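PDB 4MDY: periplasmic binding protein from Mycobacterium smegmatis, which probably captures an iron-containing solute outside the cell membrane and delivers it to an ABC transporter for uptake. Local coordinates for residues A[42-47]-A[139-144]; A[90-95]-A[116-121]. One frame throughout, in Å; residues are numbered along the deposited sequence.

Contact 1 of 2, residues A[42-47]-A[139-144]; sequences DDLLAV and TIIGQA
I141 is the one residue of 139-144 that makes close contact with helix 40-46, and it does so with two separate branches, one for D43 and one for L44. The turn before it faces other parts of the fold, T139 lying on I155 of helix 148-168 and I140 on V17 and H19 of strand 15-19. At I141 the helices come together, with its CA 7.0 Å from the CA of D43. The side chain is rotated so that CG1 sits beside the backbone N (chi1 -67°) and the chain runs on extended (chi2 169°), which carries CD1 out to D43. There I141 CD1 meets the aliphatic root of the acid, 3.7 Å from D43 CB, and lies against its carboxylate, 3.6 Å from D43 OD2. The two side chains cross at about a right angle. That same OD2 is hydrogen-bonded by Q137 NE2, one turn earlier on the helix of I141, so the buried carboxylate has a polar partner as well as a methyl neighbour. The other branch, I141 CG2, points to L44, touching CD2 at 3.6 Å and CG at 4.1 Å, again with the side chains crossed. No hydrogen bond joins the two segments; the packing is van der Waals, apolar at L44 and, at D43, against an acid that already has its hydrogen bond. Both helices also border the long helix 148-168, which, as in other class III solute-binding proteins, probably forms the rigid connection between the two lobes.

Contact 2 of 2, residues A[90-95]-A[116-121]; sequences EEIAAL and SEIAPT
Just past I118, the residue that reaches the neighbouring helix, T121 OG1 donates a 2.9 Å hydrogen bond to A119 O, meeting the carbonyl at 147° and tilted 32° from its plane. The bond spans the turn leading from helix 109-116 into strand 121-123. Backbone hydrogen bonds between P120 and I100 set that strand's start beside strand 99-102, consistent with a beta-alpha-beta unit in which 109-116 is the crossover helix. I118 projects from this turn onto helix 89-94, which precedes strand 99-102. With CG1 beside its backbone N (chi1 -56°) and CG2 anti to that N, both branches of I118 lie against A93. Its CD1 rests 3.7 Å from A93 CB, while CG2 comes to 3.9 Å from A93 CA. The packing is purely apolar and only partly buried. I92 packs on I100, L81 and L115, and P97 touches both isoleucines, so the partly exposed I118 adds to a larger apolar cluster. Its reach towards I92 is looser: I118 CD1 stops 4.4 Å from I92 CG2.

How the contacts relate
Contact 2 is nested within the chain loop that contact 1 closes: helix 40-46 comes first, then helix 89-94, the turn after helix 109-116, and finally helix 134-144. The two contacts lie on the same side of the chain's centre, with their own centres about 19 Å apart and their nearest atoms about 7 Å apart, so they do not touch. Contact 1 is buried, close to helix 148-168; contact 2 lies farther out, its centre about 25 Å from the centre of the chain, against about 14 Å for the centre of contact 1. Contact 1 brings together helices far apart in the chain, contact 2 a helix and a turn only about 20 residues on, all probably in the N-terminal lobe.

Contact 1 of 2, residues A[42-47]-A[139-144]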
loop_
_atom_site.group_PDB
_atom_site.type_symbol
_atom_site.label_atom_id
_atom_site.label_comp_id
_atom_site.label_asym_id
_atom_site.label_seq_id
_atom_site.Cartn_x
_atom_site.Cartn_y
_atom_site.Cartn_z
ATOM N N ASP A 42 -4.880 7.379 3.209
ATOM C CA ASP A 42 -5.278 6.397 4.220
ATOM C C ASP A 42 -4.649 6.712 5.576
ATOM O O ASP A 42 -5.274 6.511 6.608
ATOM C CB ASP A 42 -4.910 4.978 3.792
ATOM C CG ASP A 42 -5.862 4.400 2.745
ATOM O OD1 ASP A 42 -6.687 5.142 2.159
ATOM O OD2 ASP A 42 -5.767 3.177 2.507
ATOM N N ASP A 43 -3.419 7.211 5.582
ATOM C CA ASP A 43 -2.788 7.603 6.852
ATOM C C ASP A 43 -3.541 8.791 7.445
ATOM O O ASP A 43 -3.884 8.792 8.623
ATOM C CB ASP A 43 -1.314 7.970 6.653
ATOM C CG ASP A 43 -0.498 6.827 6.073
ATOM O OD1 ASP A 43 -0.161 5.873 6.817
ATOM O OD2 ASP A 43 -0.185 6.894 4.865
ATOM N N LEU A 44 -3.822 9.791 6.609
ATOM C CA LEU A 44 -4.535 10.992 7.054
ATOM C C LEU A 44 -5.933 10.657 7.588
ATOM O O LEU A 44 -6.300 11.026 8.713
ATOM C CB LEU A 44 -4.603 12.009 5.902
ATOM C CG LEU A 44 -3.221 12.588 5.559
ATOM C CD1 LEU A 44 -3.183 13.249 4.190
ATOM C CD2 LEU A 44 -2.762 13.569 6.636
ATOM N N LEU A 45 -6.694 9.918 6.791
ATOM C CA LEU A 45 -8.062 9.557 7.155
ATOM C C LEU A 45 -8.128 8.662 8.399
ATOM O O LEU A 45 -9.064 8.775 9.183
ATOM C CB LEU A 45 -8.772 8.893 5.977
ATOM C CG LEU A 45 -9.105 9.847 4.818
ATOM C CD1 LEU A 45 -9.577 9.050 3.609
ATOM C CD2 LEU A 45 -10.142 10.875 5.233
ATOM N N ALA A 46 -7.131 7.798 8.586
ATOM C CA ALA A 46 -7.072 6.936 9.768
ATOM C C ALA A 46 -7.123 7.743 11.063
ATOM O O ALA A 46 -7.692 7.284 12.048
ATOM C CB ALA A 46 -5.816 6.069 9.744
ATOM N N VAL A 47 -6.521 8.932 11.061
ATOM C CA VAL A 47 -6.483 9.785 12.258
ATOM C C VAL A 47 -7.436 10.979 12.191
ATOM O O VAL A 47 -7.331 11.906 12.986
ATOM C CB VAL A 47 -5.040 10.243 12.585
ATOM C CG1 VAL A 47 -4.176 9.042 12.952
ATOM C CG2 VAL A 47 -4.416 11.019 11.433
ATOM N N THR A 139 4.260 7.025 10.360
ATOM C CA THR A 139 4.853 7.737 11.483
ATOM C C THR A 139 5.107 9.226 11.205
ATOM O O THR A 139 4.736 10.069 12.014
ATOM C CB THR A 139 6.146 7.053 11.961
ATOM O OG1 THR A 139 5.834 5.709 12.354
ATOM C CG2 THR A 139 6.733 7.787 13.157
ATOM N N ILE A 140 5.731 9.553 10.079
ATOM C CA ILE A 140 6.019 10.957 9.792
ATOM C C ILE A 140 4.724 11.753 9.573
ATOM O O ILE A 140 4.637 12.890 10.000
ATOM C CB ILE A 140 7.004 11.143 8.622
ATOM C CG1 ILE A 140 7.578 12.560 8.632
ATOM C CG2 ILE A 140 6.348 10.839 7.283
ATOM C CD1 ILE A 140 8.705 12.767 7.643
ATOM N N ILE A 141 3.722 11.145 8.937
ATOM C CA ILE A 141 2.434 11.830 8.703
ATOM C C ILE A 141 1.700 12.100 10.021
ATOM O O ILE A 141 1.167 13.194 10.232
ATOM C CB ILE A 141 1.534 11.040 7.729
ATOM C CG1 ILE A 141 2.168 11.029 6.340
ATOM C CG2 ILE A 141 0.131 11.646 7.667
ATOM C CD1 ILE A 141 1.517 10.061 5.369
ATOM N N GLY A 142 1.680 11.097 10.898
ATOM C CA GLY A 142 1.140 11.240 12.243
ATOM C C GLY A 142 1.790 12.374 13.009
ATOM O O GLY A 142 1.104 13.151 13.676
ATOM N N GLN A 143 3.114 12.480 12.901
ATOM C CA GLN A 143 3.855 13.579 13.528
ATOM C C GLN A 143 3.426 14.936 12.976
ATOM O O GLN A 143 3.098 15.852 13.732
ATOM C CB GLN A 143 5.359 13.382 13.346
ATOM C CG GLN A 143 5.913 12.292 14.240
ATOM C CD GLN A 143 7.337 11.894 13.900
ATOM O OE1 GLN A 143 8.109 12.676 13.353
ATOM N NE2 GLN A 143 7.691 10.669 14.232
ATOM N N ALA A 144 3.395 15.030 11.652
ATOM C CA ALA A 144 3.095 16.277 10.952
ATOM C C ALA A 144 1.684 16.815 11.207
ATOM O O ALA A 144 1.453 18.028 11.089
ATOM C CB ALA A 144 3.301 16.082 9.462
#

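Contact 2 of 2, residues A[90-95]-A[116-121]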
loop_
_atom_site.group_PDB
_atom_site.type_symbol
_atom_site.label_atom_id
_atom_site.label_comp_id
_atom_site.label_asym_id
_atom_site.label_seq_id
_atom_site.Cartn_x
_atom_site.Cartn_y
_atom_site.Cartn_z
ATOM N N GLU A 90 1.316 23.390 -9.915
ATOM C CA GLU A 90 0.424 24.535 -10.129
ATOM C C GLU A 90 -0.971 24.268 -9.571
ATOM O O GLU A 90 -1.576 25.160 -8.974
ATOM C CB GLU A 90 0.326 24.904 -11.619
ATOM C CG GLU A 90 1.636 25.343 -12.271
ATOM C CD GLU A 90 2.128 26.717 -11.831
ATOM O OE1 GLU A 90 1.467 27.382 -10.997
ATOM O OE2 GLU A 90 3.196 27.138 -12.330
ATOM N N GLU A 91 -1.480 23.049 -9.759
ATOM C CA GLU A 91 -2.782 22.677 -9.196
ATOM C C GLU A 91 -2.752 22.759 -7.673
ATOM O O GLU A 91 -3.668 23.281 -7.044
ATOM C CB GLU A 91 -3.186 21.261 -9.611
ATOM C CG GLU A 91 -3.339 21.066 -11.116
ATOM C CD GLU A 91 -4.245 19.899 -11.500
ATOM O OE1 GLU A 91 -5.165 19.555 -10.723
ATOM O OE2 GLU A 91 -4.047 19.333 -12.601
ATOM N N ILE A 92 -1.686 22.235 -7.083
ATOM C CA ILE A 92 -1.558 22.230 -5.630
ATOM C C ILE A 92 -1.509 23.670 -5.082
ATOM O O ILE A 92 -2.235 24.002 -4.149
ATOM C CB ILE A 92 -0.355 21.365 -5.186
ATOM C CG1 ILE A 92 -0.647 19.895 -5.507
ATOM C CG2 ILE A 92 -0.091 21.541 -3.693
ATOM C CD1 ILE A 92 0.560 18.988 -5.525
ATOM N N ALA A 93 -0.689 24.529 -5.683
ATOM C CA ALA A 93 -0.642 25.944 -5.289
ATOM C C ALA A 93 -2.035 26.594 -5.295
ATOM O O ALA A 93 -2.394 27.329 -4.369
ATOM C CB ALA A 93 0.315 26.709 -6.192
ATOM N N ALA A 94 -2.825 26.299 -6.322
ATOM C CA ALA A 94 -4.182 26.849 -6.438
ATOM C C ALA A 94 -5.124 26.355 -5.335
ATOM O O ALA A 94 -6.106 27.014 -5.023
ATOM C CB ALA A 94 -4.763 26.537 -7.811
ATOM N N LEU A 95 -4.822 25.202 -4.743
ATOM C CA LEU A 95 -5.603 24.677 -3.624
ATOM C C LEU A 95 -5.259 25.325 -2.269
ATOM O O LEU A 95 -5.950 25.089 -1.277
ATOM C CB LEU A 95 -5.464 23.148 -3.547
ATOM C CG LEU A 95 -6.091 22.395 -4.726
ATOM C CD1 LEU A 95 -5.529 20.985 -4.850
ATOM C CD2 LEU A 95 -7.608 22.359 -4.612
ATOM N N SER A 116 7.604 23.373 -1.194
ATOM C CA SER A 116 7.867 24.052 0.076
ATOM C C SER A 116 7.580 25.538 -0.006
ATOM O O SER A 116 7.252 26.158 0.999
ATOM C CB SER A 116 9.305 23.825 0.530
ATOM O OG SER A 116 9.478 22.457 0.830
ATOM N N GLU A 117 7.705 26.101 -1.206
ATOM C CA GLU A 117 7.315 27.488 -1.447
ATOM C C GLU A 117 5.816 27.692 -1.230
ATOM O O GLU A 117 5.380 28.783 -0.882
ATOM C CB GLU A 117 7.698 27.899 -2.866
ATOM C CG GLU A 117 7.688 29.391 -3.089
ATOM C CD GLU A 117 8.192 29.762 -4.466
ATOM O OE1 GLU A 117 7.671 29.215 -5.465
ATOM O OE2 GLU A 117 9.112 30.596 -4.544
ATOM N N ILE A 118 5.035 26.632 -1.421
ATOM C CA ILE A 118 3.586 26.702 -1.260
ATOM C C ILE A 118 3.199 26.502 0.199
ATOM O O ILE A 118 2.435 27.291 0.765
ATOM C CB ILE A 118 2.874 25.656 -2.145
ATOM C CG1 ILE A 118 3.289 25.838 -3.609
ATOM C CG2 ILE A 118 1.358 25.769 -2.003
ATOM C CD1 ILE A 118 2.926 24.673 -4.508
ATOM N N ALA A 119 3.715 25.432 0.801
ATOM C CA ALA A 119 3.420 25.126 2.187
ATOM C C ALA A 119 4.428 24.125 2.729
ATOM O O ALA A 119 5.148 23.483 1.964
ATOM C CB ALA A 119 2.007 24.569 2.319
ATOM N N PRO A 120 4.482 23.990 4.059
ATOM C CA PRO A 120 5.275 22.913 4.638
ATOM C C PRO A 120 4.966 21.582 3.959
ATOM O O PRO A 120 3.797 21.219 3.791
ATOM C CB PRO A 120 4.831 22.909 6.096
ATOM C CG PRO A 120 4.483 24.331 6.375
ATOM C CD PRO A 120 3.877 24.848 5.093
ATOM N N THR A 121 6.016 20.879 3.553
ATOM C CA THR A 121 5.888 19.698 2.720
ATOM C C THR A 121 6.594 18.534 3.407
ATOM O O THR A 121 7.745 18.662 3.841
ATOM C CB THR A 121 6.472 19.969 1.322
ATOM O OG1 THR A 121 5.675 20.962 0.662
ATOM C CG2 THR A 121 6.509 18.712 0.471
#